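Local coordinates for long form salivary protein D7L1 (Anopheles stephensi, PDB 3NHI) that binds and sequesters cysteinyl leukotrienes and thromboxane A2 analogues, so modulating the blood feeding of female mosquitoes on vertebrate hosts, at residues Y158-K161 against R162-G166; F258-H261 against E262-S265. All blocks are in the same frame, centred on the assembly; numbering follows the deposited sequence.

Contacts 1 and 2 are both local, joining residues three or four apart within a single helix: contact 1 at the C-terminal end of helix 155-163, contact 2 toward the C-terminal end of helix 251-266. Their centres lie 18 Å apart and their nearest atoms about 7 Å apart, so they do not touch. Helix 184-196 packs against both, through Ile193 beside Cys159 and Phe258, and Thr293 meets both Glu160 and Glu262. In each an arginine folds back to stack on an aromatic ring one turn earlier. The eicosanoid pocket is not reached by either: the side chains of Tyr158 and Ser265 are each about 11 Å from that of Lys151, a ligand-binding residue.

Contact 1: Y158-K161 against R162-G166; sequences YCEK and RAWKG
The carbonyl oxygen of Glu160 is gripped by Trp164 N in a nearly straight bond of 3.0 Å (169° at the hydrogen), with weaker support from Ala163 N and a water. That water also donates to Trp164 O, and a second water joins Trp164 O to Lys161 O, so solvent bridges the end of the helix. The Arg162 chain, bent at chi2 (137°), brings the guanidinium back over one face of the Tyr158 ring, centres 4.0 Å apart and planes 9° from parallel, with Arg162 CZ 3.4 Å from Tyr158 CE1. Arg162 CD adds a CH-pi contact over the same ring, and Arg162 NH1 donates to Tyr158 O at 3.2 Å, roughly in the guanidinium plane; stack and bond together fix the rotation of the group. Lys161 runs extended beside it, and a third water accepts from both Lys161 NZ and Arg162 NH2. Tyr158 OH is bonded to Glu147 O. Glu160 CG packs 3.7 Å from Trp164 CE3, while Glu160 OE2 is hydrogen-bonded to Ser170 OG. With Cys159 disulfide-bonded to Cys192 on helix 184-196, this is a helix C-terminus anchored in the disulfide-linked all-helical fold of the odorant-binding protein family.

Contact 2: F258-H261 against E262-S265; sequences FDFH and ELRS
Four successive i to i+4 backbone bonds, from Glu262 N to Phe258 O (2.8 Å) through Ser265 N to His261 O (2.7 Å), link 258-261 to 262-265 along helix 251-266. Arg264 lies between two aromatic side chains. Its aliphatic part passes over the face of Phe260, where Arg264 CD makes a CH-pi contact 4.0 Å from the ring centroid and Arg264 NE sits 3.6 Å from Phe260 CD2. The bend at chi3 (-71°) then carries the guanidinium across to His261. There it stacks at a centre distance of 4.0 Å with the planes 25° apart, Arg264 NH2 being 3.4 Å from His261 CG and displaced toward the rim of the imidazole. Against Phe260 the guanidinium is steeply inclined, at 64°, and its cation-pi contact is off-centre. Arg264 and His261 share one carboxylate: Asp213 accepts a salt bridge from Arg264 NH2 and is hydrogen-bonded to His261 ND1, which would hold the stacked pair in place. Ser265 OG donates to Glu262 O at 2.8 Å and is also hydrogen-bonded to Phe155 N. Asp259 OD1 and Glu262 OE1 both form salt bridges to Arg176, with Tyr178 OH also bonded to Asp259 and Ser154 OG to Glu262. The arrangement is an i to i+3 and i to i+4 arginine-aromatic cluster on a buried part of helix 251-266, in this all-helical protein of the odorant-binding family.

Contact 1: Y158-K161 against R162-G166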
ATOM      1  N   TYR A 158      -3.515 -11.985  -7.882  1.00  5.81           N
ATOM      2  CA  TYR A 158      -3.516 -12.618  -6.574  1.00  6.15           C
ATOM      3  C   TYR A 158      -4.942 -12.995  -6.154  1.00  6.66           C
ATOM      4  O   TYR A 158      -5.206 -14.122  -5.711  1.00  6.98           O
ATOM      5  CB  TYR A 158      -2.862 -11.682  -5.542  1.00  6.78           C
ATOM      6  CG  TYR A 158      -3.019 -12.162  -4.124  1.00  7.20           C
ATOM      7  CD1 TYR A 158      -2.078 -13.010  -3.545  1.00  8.44           C
ATOM      8  CD2 TYR A 158      -4.140 -11.796  -3.367  1.00  8.27           C
ATOM      9  CE1 TYR A 158      -2.238 -13.466  -2.230  1.00  9.48           C
ATOM     10  CE2 TYR A 158      -4.310 -12.252  -2.073  1.00 10.69           C
ATOM     11  CZ  TYR A 158      -3.366 -13.079  -1.513  1.00 10.40           C
ATOM     12  OH  TYR A 158      -3.573 -13.518  -0.220  1.00 13.41           O
ATOM     13  N   CYS A 159      -5.862 -12.050  -6.316  1.00  6.16           N
ATOM     14  CA  CYS A 159      -7.250 -12.235  -5.911  1.00  6.31           C
ATOM     15  C   CYS A 159      -7.992 -13.221  -6.813  1.00  6.85           C
ATOM     16  O   CYS A 159      -8.807 -14.004  -6.326  1.00  7.03           O
ATOM     17  CB  CYS A 159      -7.960 -10.885  -5.875  1.00  5.95           C
ATOM     18  SG  CYS A 159      -7.272  -9.754  -4.624  1.00  5.41           S
ATOM     19  N   GLU A 160      -7.709 -13.190  -8.115  1.00  6.48           N
ATOM     20  CA  GLU A 160      -8.280 -14.176  -9.045  1.00  7.22           C
ATOM     21  C   GLU A 160      -7.972 -15.611  -8.600  1.00  7.43           C
ATOM     22  O   GLU A 160      -8.866 -16.465  -8.578  1.00  7.80           O
ATOM     23  CB  GLU A 160      -7.771 -13.932 -10.467  1.00  7.18           C
ATOM     24  CG  GLU A 160      -8.349 -14.906 -11.505  1.00  7.89           C
ATOM     25  CD  GLU A 160      -7.631 -14.883 -12.845  1.00 10.22           C
ATOM     26  OE1 GLU A 160      -6.557 -14.259 -12.956  1.00 11.97           O
ATOM     27  OE2 GLU A 160      -8.150 -15.508 -13.794  1.00 10.76           O
ATOM     28  N   LYS A 161      -6.715 -15.852  -8.227  1.00  8.13           N
ATOM     29  CA  LYS A 161      -6.246 -17.177  -7.811  1.00  8.68           C
ATOM     30  C   LYS A 161      -7.023 -17.683  -6.594  1.00  8.82           C
ATOM     31  O   LYS A 161      -7.266 -18.882  -6.455  1.00  9.81           O
ATOM     32  CB  LYS A 161      -4.734 -17.119  -7.515  1.00  9.39           C
ATOM     33  CG  LYS A 161      -4.123 -18.441  -7.054  1.00 10.46           C
ATOM     34  CD  LYS A 161      -2.614 -18.417  -7.035  1.00 13.33           C
ATOM     35  CE  LYS A 161      -2.105 -19.738  -6.491  1.00 15.79           C
ATOM     36  NZ  LYS A 161      -0.670 -19.976  -6.828  1.00 19.05           N
ATOM     37  N   ARG A 162      -7.416 -16.772  -5.714  1.00  8.98           N
ATOM     38  CA  ARG A 162      -8.147 -17.179  -4.517  1.00  9.21           C
ATOM     39  C   ARG A 162      -9.666 -17.185  -4.670  1.00  9.63           C
ATOM     40  O   ARG A 162     -10.359 -17.897  -3.947  1.00 10.78           O
ATOM     41  CB  ARG A 162      -7.679 -16.385  -3.311  1.00  9.80           C
ATOM     42  CG  ARG A 162      -6.379 -16.953  -2.812  1.00 11.91           C
ATOM     43  CD  ARG A 162      -5.401 -15.898  -2.454  1.00 12.95           C
ATOM     44  NE  ARG A 162      -4.108 -16.518  -2.188  1.00 12.07           N
ATOM     45  CZ  ARG A 162      -3.110 -16.610  -3.061  1.00 12.19           C
ATOM     46  NH1 ARG A 162      -3.206 -16.105  -4.294  1.00 12.23           N
ATOM     47  NH2 ARG A 162      -1.991 -17.212  -2.684  1.00 12.82           N
ATOM     48  N   ALA A 163     -10.169 -16.424  -5.633  1.00  8.50           N
ATOM     49  CA  ALA A 163     -11.602 -16.402  -5.917  1.00  8.81           C
ATOM     50  C   ALA A 163     -12.075 -17.605  -6.733  1.00  9.12           C
ATOM     51  O   ALA A 163     -13.169 -18.128  -6.491  1.00 10.19           O
ATOM     52  CB  ALA A 163     -11.972 -15.108  -6.624  1.00  8.36           C
ATOM     53  N   TRP A 164     -11.259 -18.017  -7.700  1.00  9.46           N
ATOM     54  CA  TRP A 164     -11.528 -19.196  -8.521  1.00 10.39           C
ATOM     55  C   TRP A 164     -10.486 -20.263  -8.217  1.00 11.43           C
ATOM     56  O   TRP A 164      -9.460 -20.367  -8.902  1.00 12.27           O
ATOM     57  CB  TRP A 164     -11.514 -18.847 -10.014  1.00  9.58           C
ATOM     58  CG  TRP A 164     -12.692 -18.033 -10.471  1.00  9.38           C
ATOM     59  CD1 TRP A 164     -13.920 -18.503 -10.847  1.00  8.92           C
ATOM     60  CD2 TRP A 164     -12.747 -16.605 -10.629  1.00  8.28           C
ATOM     61  NE1 TRP A 164     -14.729 -17.465 -11.231  1.00  9.09           N
ATOM     62  CE2 TRP A 164     -14.036 -16.286 -11.102  1.00  8.45           C
ATOM     63  CE3 TRP A 164     -11.825 -15.568 -10.423  1.00  7.79           C
ATOM     64  CZ2 TRP A 164     -14.434 -14.967 -11.362  1.00  8.10           C
ATOM     65  CZ3 TRP A 164     -12.215 -14.263 -10.685  1.00  7.69           C
ATOM     66  CH2 TRP A 164     -13.511 -13.974 -11.145  1.00  8.08           C
ATOM     67  N   LYS A 165     -10.753 -21.043  -7.177  1.00 12.76           N
ATOM     68  CA  LYS A 165      -9.825 -22.077  -6.725  1.00 13.97           C
ATOM     69  C   LYS A 165     -10.499 -23.455  -6.688  1.00 15.27           C
ATOM     70  O   LYS A 165      -9.958 -24.414  -6.126  1.00 15.86           O
ATOM     71  CB  LYS A 165      -9.224 -21.700  -5.357  1.00 13.99           C
ATOM     72  CG  LYS A 165     -10.225 -21.617  -4.202  1.00 15.11           C
ATOM     73  CD  LYS A 165      -9.529 -21.213  -2.897  1.00 15.97           C
ATOM     74  CE  LYS A 165     -10.275 -21.688  -1.646  1.00 18.64           C
ATOM     75  NZ  LYS A 165     -11.686 -21.215  -1.532  1.00 20.67           N
ATOM     76  N   GLY A 166     -11.675 -23.548  -7.303  1.00 16.06           N
ATOM     77  CA  GLY A 166     -12.425 -24.802  -7.364  1.00 17.55           C
ATOM     78  C   GLY A 166     -12.489 -25.363  -8.771  1.00 18.28           C
ATOM     79  O   GLY A 166     -11.573 -25.160  -9.576  1.00 18.64           O
TER
HETATM   80  O   HOH W   1      -8.147 -18.877 -10.868  1.00 25.23           O
HETATM   81  O   HOH W   2      -6.747 -20.919  -8.141  1.00 19.52           O
HETATM   82  O   HOH W   3       0.254 -18.812  -4.160  1.00 28.65           O

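Contact 2: F258-H261 against E262-S265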
ATOM      1  N   PHE A 258      -8.444   1.694 -13.217  1.00  5.15           N
ATOM      2  CA  PHE A 258      -8.347   0.411 -12.521  1.00  4.90           C
ATOM      3  C   PHE A 258      -7.245  -0.450 -13.144  1.00  4.95           C
ATOM      4  O   PHE A 258      -6.495  -1.122 -12.417  1.00  4.72           O
ATOM      5  CB  PHE A 258      -9.710  -0.266 -12.624  1.00  4.60           C
ATOM      6  CG  PHE A 258      -9.996  -1.344 -11.605  1.00  5.37           C
ATOM      7  CD1 PHE A 258      -9.965  -1.110 -10.224  1.00  5.20           C
ATOM      8  CD2 PHE A 258     -10.426  -2.578 -12.062  1.00  4.85           C
ATOM      9  CE1 PHE A 258     -10.324  -2.131  -9.313  1.00  5.12           C
ATOM     10  CE2 PHE A 258     -10.782  -3.593 -11.182  1.00  5.23           C
ATOM     11  CZ  PHE A 258     -10.742  -3.373  -9.799  1.00  5.41           C
ATOM     12  N   ASP A 259      -7.122  -0.417 -14.473  1.00  5.21           N
ATOM     13  CA  ASP A 259      -6.052  -1.136 -15.168  1.00  5.21           C
ATOM     14  C   ASP A 259      -4.689  -0.558 -14.794  1.00  4.97           C
ATOM     15  O   ASP A 259      -3.737  -1.308 -14.560  1.00  4.75           O
ATOM     16  CB  ASP A 259      -6.215  -1.064 -16.697  1.00  5.36           C
ATOM     17  CG  ASP A 259      -7.426  -1.822 -17.220  1.00  6.86           C
ATOM     18  OD1 ASP A 259      -8.027  -2.629 -16.482  1.00  6.55           O
ATOM     19  OD2 ASP A 259      -7.749  -1.629 -18.414  1.00  7.89           O
ATOM     20  N   PHE A 260      -4.591   0.768 -14.707  1.00  5.06           N
ATOM     21  CA  PHE A 260      -3.316   1.384 -14.307  1.00  4.71           C
ATOM     22  C   PHE A 260      -2.966   0.972 -12.880  1.00  5.01           C
ATOM     23  O   PHE A 260      -1.810   0.653 -12.590  1.00  5.09           O
ATOM     24  CB  PHE A 260      -3.369   2.907 -14.458  1.00  4.92           C
ATOM     25  CG  PHE A 260      -2.049   3.601 -14.225  1.00  4.51           C
ATOM     26  CD1 PHE A 260      -0.851   3.058 -14.695  1.00  6.35           C
ATOM     27  CD2 PHE A 260      -2.018   4.824 -13.586  1.00  6.10           C
ATOM     28  CE1 PHE A 260       0.368   3.726 -14.508  1.00  6.35           C
ATOM     29  CE2 PHE A 260      -0.811   5.504 -13.394  1.00  7.21           C
ATOM     30  CZ  PHE A 260       0.383   4.956 -13.863  1.00  7.48           C
ATOM     31  N   HIS A 261      -3.968   0.948 -11.994  1.00  4.82           N
ATOM     32  CA  HIS A 261      -3.693   0.486 -10.640  1.00  4.36           C
ATOM     33  C   HIS A 261      -3.343  -1.004 -10.613  1.00  4.48           C
ATOM     34  O   HIS A 261      -2.509  -1.420  -9.800  1.00  5.58           O
ATOM     35  CB  HIS A 261      -4.811   0.832  -9.657  1.00  4.58           C
ATOM     36  CG  HIS A 261      -4.342   0.961  -8.235  1.00  3.90           C
ATOM     37  ND1 HIS A 261      -5.070   1.639  -7.282  1.00  4.60           N
ATOM     38  CD2 HIS A 261      -3.217   0.530  -7.609  1.00  5.30           C
ATOM     39  CE1 HIS A 261      -4.429   1.597  -6.125  1.00  5.57           C
ATOM     40  NE2 HIS A 261      -3.301   0.933  -6.296  1.00  5.52           N
ATOM     41  N   GLU A 262      -3.917  -1.808 -11.508  1.00  4.72           N
ATOM     42  CA  GLU A 262      -3.445  -3.194 -11.578  1.00  4.53           C
ATOM     43  C   GLU A 262      -1.923  -3.251 -11.789  1.00  4.87           C
ATOM     44  O   GLU A 262      -1.206  -3.937 -11.046  1.00  4.72           O
ATOM     45  CB  GLU A 262      -4.155  -4.036 -12.640  1.00  4.86           C
ATOM     46  CG  GLU A 262      -3.604  -5.452 -12.556  1.00  5.12           C
ATOM     47  CD  GLU A 262      -4.220  -6.471 -13.483  1.00  6.42           C
ATOM     48  OE1 GLU A 262      -5.031  -6.112 -14.364  1.00  7.58           O
ATOM     49  OE2 GLU A 262      -3.855  -7.655 -13.333  1.00  5.99           O
ATOM     50  N   LEU A 263      -1.439  -2.505 -12.781  1.00  5.01           N
ATOM     51  CA  LEU A 263      -0.007  -2.434 -13.030  1.00  5.36           C
ATOM     52  C   LEU A 263       0.772  -1.978 -11.802  1.00  5.47           C
ATOM     53  O   LEU A 263       1.752  -2.611 -11.404  1.00  5.95           O
ATOM     54  CB  LEU A 263       0.278  -1.505 -14.213  1.00  5.30           C
ATOM     55  CG  LEU A 263       1.745  -1.188 -14.500  1.00  6.01           C
ATOM     56  CD1 LEU A 263       2.594  -2.458 -14.716  1.00  7.84           C
ATOM     57  CD2 LEU A 263       1.802  -0.273 -15.696  1.00  6.78           C
ATOM     58  N   ARG A 264       0.323  -0.880 -11.205  1.00  5.39           N
ATOM     59  CA  ARG A 264       0.990  -0.319 -10.040  1.00  6.08           C
ATOM     60  C   ARG A 264       0.961  -1.276  -8.851  1.00  6.37           C
ATOM     61  O   ARG A 264       1.887  -1.280  -8.033  1.00  6.89           O
ATOM     62  CB  ARG A 264       0.368   1.031  -9.680  1.00  6.19           C
ATOM     63  CG  ARG A 264       0.684   2.091 -10.724  1.00  7.67           C
ATOM     64  CD  ARG A 264       0.273   3.481 -10.322  1.00 13.95           C
ATOM     65  NE  ARG A 264      -1.170   3.662 -10.319  1.00 14.91           N
ATOM     66  CZ  ARG A 264      -1.938   3.774  -9.232  1.00 13.62           C
ATOM     67  NH1 ARG A 264      -1.446   3.699  -8.005  1.00 16.71           N
ATOM     68  NH2 ARG A 264      -3.234   3.948  -9.383  1.00 11.08           N
ATOM     69  N   SER A 265      -0.085  -2.097  -8.757  1.00  6.40           N
ATOM     70  CA  SER A 265      -0.203  -3.044  -7.653  1.00  6.30           C
ATOM     71  C   SER A 265       0.729  -4.233  -7.834  1.00  6.74           C
ATOM     72  O   SER A 265       0.987  -4.949  -6.868  1.00  6.66           O
ATOM     73  CB  SER A 265      -1.652  -3.517  -7.478  1.00  6.33           C
ATOM     74  OG  SER A 265      -2.010  -4.539  -8.403  1.00  6.10           O
TER